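Local coordinates for protein isochorismatase hydrolase (Alkaliphilus metalliredigens, PDB 3HB7) that is probably a hydrolase of the isochorismatase family, with its substrate not established, at residues H57-H62 with E95-K100. Residues are numbered along the deposited sequence; the frame is centred on the assembly and turned at random.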
loop_
_atom_site.group_PDB
_atom_site.type_symbol
_atom_site.label_atom_id
_atom_site.label_comp_id
_atom_site.label_asym_id
_atom_site.label_seq_id
_atom_site.Cartn_x
_atom_site.Cartn_y
_atom_site.Cartn_z
ATOM N N HIS E 57 44.666 -20.589 0.337
ATOM C CA HIS E 57 43.406 -20.806 -0.337
ATOM C C HIS E 57 42.427 -21.538 0.555
ATOM O O HIS E 57 42.720 -22.580 1.087
ATOM C CB HIS E 57 43.593 -21.601 -1.618
ATOM C CG HIS E 57 44.722 -21.129 -2.471
ATOM N ND1 HIS E 57 44.534 -20.363 -3.594
ATOM C CD2 HIS E 57 46.051 -21.333 -2.376
ATOM C CE1 HIS E 57 45.698 -20.092 -4.135
ATOM N NE2 HIS E 57 46.635 -20.667 -3.415
ATOM N N ILE E 58 41.257 -20.961 0.712
ATOM C CA ILE E 58 40.288 -21.487 1.620
ATOM C C ILE E 58 39.057 -21.951 0.907
ATOM O O ILE E 58 38.433 -21.214 0.197
ATOM C CB ILE E 58 39.968 -20.459 2.662
ATOM C CG1 ILE E 58 41.250 -20.109 3.374
ATOM C CG2 ILE E 58 39.002 -21.004 3.649
ATOM C CD1 ILE E 58 41.188 -18.914 4.123
ATOM N N GLN E 59 38.719 -23.202 1.107
ATOM C CA GLN E 59 37.592 -23.792 0.453
ATOM C C GLN E 59 36.617 -24.407 1.422
ATOM O O GLN E 59 36.987 -25.137 2.291
ATOM C CB GLN E 59 38.055 -24.848 -0.538
ATOM C CG GLN E 59 38.471 -26.111 0.091
ATOM C CD GLN E 59 39.068 -27.096 -0.850
ATOM O OE1 GLN E 59 38.576 -27.277 -1.928
ATOM N NE2 GLN E 59 40.144 -27.703 -0.465
ATOM N N GLU E 60 35.353 -24.112 1.218
ATOM C CA GLU E 60 34.283 -24.727 1.955
ATOM C C GLU E 60 34.209 -26.159 1.534
ATOM O O GLU E 60 34.231 -26.447 0.371
ATOM C CB GLU E 60 32.982 -24.030 1.625
ATOM C CG GLU E 60 31.767 -24.648 2.207
ATOM C CD GLU E 60 30.536 -23.806 1.999
ATOM O OE1 GLU E 60 29.625 -24.250 1.322
ATOM O OE2 GLU E 60 30.483 -22.691 2.501
ATOM N N ALA E 61 34.164 -27.047 2.507
ATOM C CA ALA E 61 34.133 -28.465 2.285
ATOM C C ALA E 61 33.267 -29.219 3.279
ATOM O O ALA E 61 33.771 -29.850 4.150
ATOM C CB ALA E 61 35.520 -29.001 2.304
ATOM N N HIS E 62 31.967 -29.169 3.123
ATOM C CA HIS E 62 31.077 -29.759 4.092
ATOM C C HIS E 62 31.103 -31.251 4.024
ATOM O O HIS E 62 31.488 -31.806 3.043
ATOM C CB HIS E 62 29.660 -29.276 3.869
ATOM C CG HIS E 62 29.443 -27.861 4.265
ATOM N ND1 HIS E 62 29.020 -27.499 5.515
ATOM C CD2 HIS E 62 29.602 -26.714 3.582
ATOM C CE1 HIS E 62 28.925 -26.193 5.588
ATOM N NE2 HIS E 62 29.271 -25.692 4.425
ATOM N N GLU E 95 51.529 -23.517 -1.998
ATOM C CA GLU E 95 50.604 -22.669 -1.300
ATOM C C GLU E 95 49.611 -23.426 -0.427
ATOM O O GLU E 95 49.002 -24.389 -0.843
ATOM C CB GLU E 95 49.906 -21.790 -2.306
ATOM C CG GLU E 95 50.849 -21.278 -3.322
ATOM C CD GLU E 95 50.181 -20.565 -4.439
ATOM O OE1 GLU E 95 49.161 -21.037 -4.930
ATOM O OE2 GLU E 95 50.693 -19.527 -4.832
ATOM N N TYR E 96 49.483 -22.972 0.806
ATOM C CA TYR E 96 48.659 -23.636 1.796
ATOM C C TYR E 96 47.184 -23.638 1.481
ATOM O O TYR E 96 46.652 -22.702 0.944
ATOM C CB TYR E 96 48.894 -23.051 3.180
ATOM C CG TYR E 96 48.587 -24.032 4.257
ATOM C CD1 TYR E 96 49.267 -25.213 4.325
ATOM C CD2 TYR E 96 47.596 -23.801 5.189
ATOM C CE1 TYR E 96 49.001 -26.116 5.264
ATOM C CE2 TYR E 96 47.332 -24.707 6.153
ATOM C CZ TYR E 96 48.039 -25.878 6.183
ATOM O OH TYR E 96 47.824 -26.850 7.104
ATOM N N ILE E 97 46.539 -24.724 1.832
ATOM C CA ILE E 97 45.125 -24.860 1.653
ATOM C C ILE E 97 44.427 -25.131 2.973
ATOM O O ILE E 97 44.881 -25.923 3.743
ATOM C CB ILE E 97 44.820 -25.942 0.641
ATOM C CG1 ILE E 97 45.480 -25.586 -0.677
ATOM C CG2 ILE E 97 43.352 -26.084 0.427
ATOM C CD1 ILE E 97 45.346 -26.607 -1.697
ATOM N N VAL E 98 43.322 -24.447 3.216
ATOM C CA VAL E 98 42.510 -24.708 4.372
ATOM C C VAL E 98 41.115 -25.097 3.975
ATOM O O VAL E 98 40.499 -24.453 3.182
ATOM C CB VAL E 98 42.412 -23.508 5.266
ATOM C CG1 VAL E 98 41.749 -23.870 6.554
ATOM C CG2 VAL E 98 43.725 -22.952 5.522
ATOM N N GLN E 99 40.612 -26.152 4.574
ATOM C CA GLN E 99 39.247 -26.546 4.370
ATOM C C GLN E 99 38.393 -26.254 5.570
ATOM O O GLN E 99 38.729 -26.592 6.659
ATOM C CB GLN E 99 39.173 -28.003 4.040
ATOM C CG GLN E 99 40.005 -28.352 2.876
ATOM C CD GLN E 99 40.802 -29.578 3.093
ATOM O OE1 GLN E 99 40.451 -30.625 2.590
ATOM N NE2 GLN E 99 41.872 -29.474 3.846
ATOM N N LYS E 100 37.269 -25.612 5.325
ATOM C CA LYS E 100 36.379 -25.157 6.361
ATOM C C LYS E 100 34.978 -25.675 6.132
ATOM O O LYS E 100 34.581 -25.847 5.021
ATOM C CB LYS E 100 36.394 -23.638 6.415
ATOM C CG LYS E 100 35.775 -22.985 5.257
ATOM C CD LYS E 100 35.663 -21.536 5.442
ATOM C CE LYS E 100 35.220 -20.857 4.196
ATOM N NZ LYS E 100 33.782 -20.764 3.965
HETATM O O HOH W 1 32.258 -23.201 4.869
#
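The imidazole of His57 meets Glu95 at its edge: CB of Glu95 lies in the ring plane, and the carbonyl O of Tyr96 sits close to it at CD2. His57 NE2 donates to Glu95 OE1 over 3.0 Å, reaching it from above the carboxylate plane, with the two planes 41° apart. With chi1 at -46°, CG of His57 stands beside its own backbone N, and the ring swings back toward Glu95. The same OE1 also takes a hydrogen bond from Gln92 N and a salt bridge from Arg46. From His57 to Lys100 runs a parallel ladder, joining strand 96-100, outermost in the chain's six-stranded parallel sheet, to strand 53-60 of the isochorismatase-type alpha/beta fold. His57 N bonds to Tyr96 O (3.0 Å), Val98 pairs with both His57 O and Gln59 N, and Gln59 O accepts from Lys100 N; Ala61 N then closes on Lys100 O (2.8 Å). On the sheet face of Ile58 and Val98, Ile58 CG1 packs on Val98 CB at 4.1 Å, while Ile58 CG2 touches Lys100 CE (3.8 Å). Lys100 NZ, salt-bridged to Asp14, and Glu60 OE2, 4.1 Å apart and so beyond a salt bridge, are joined by a water.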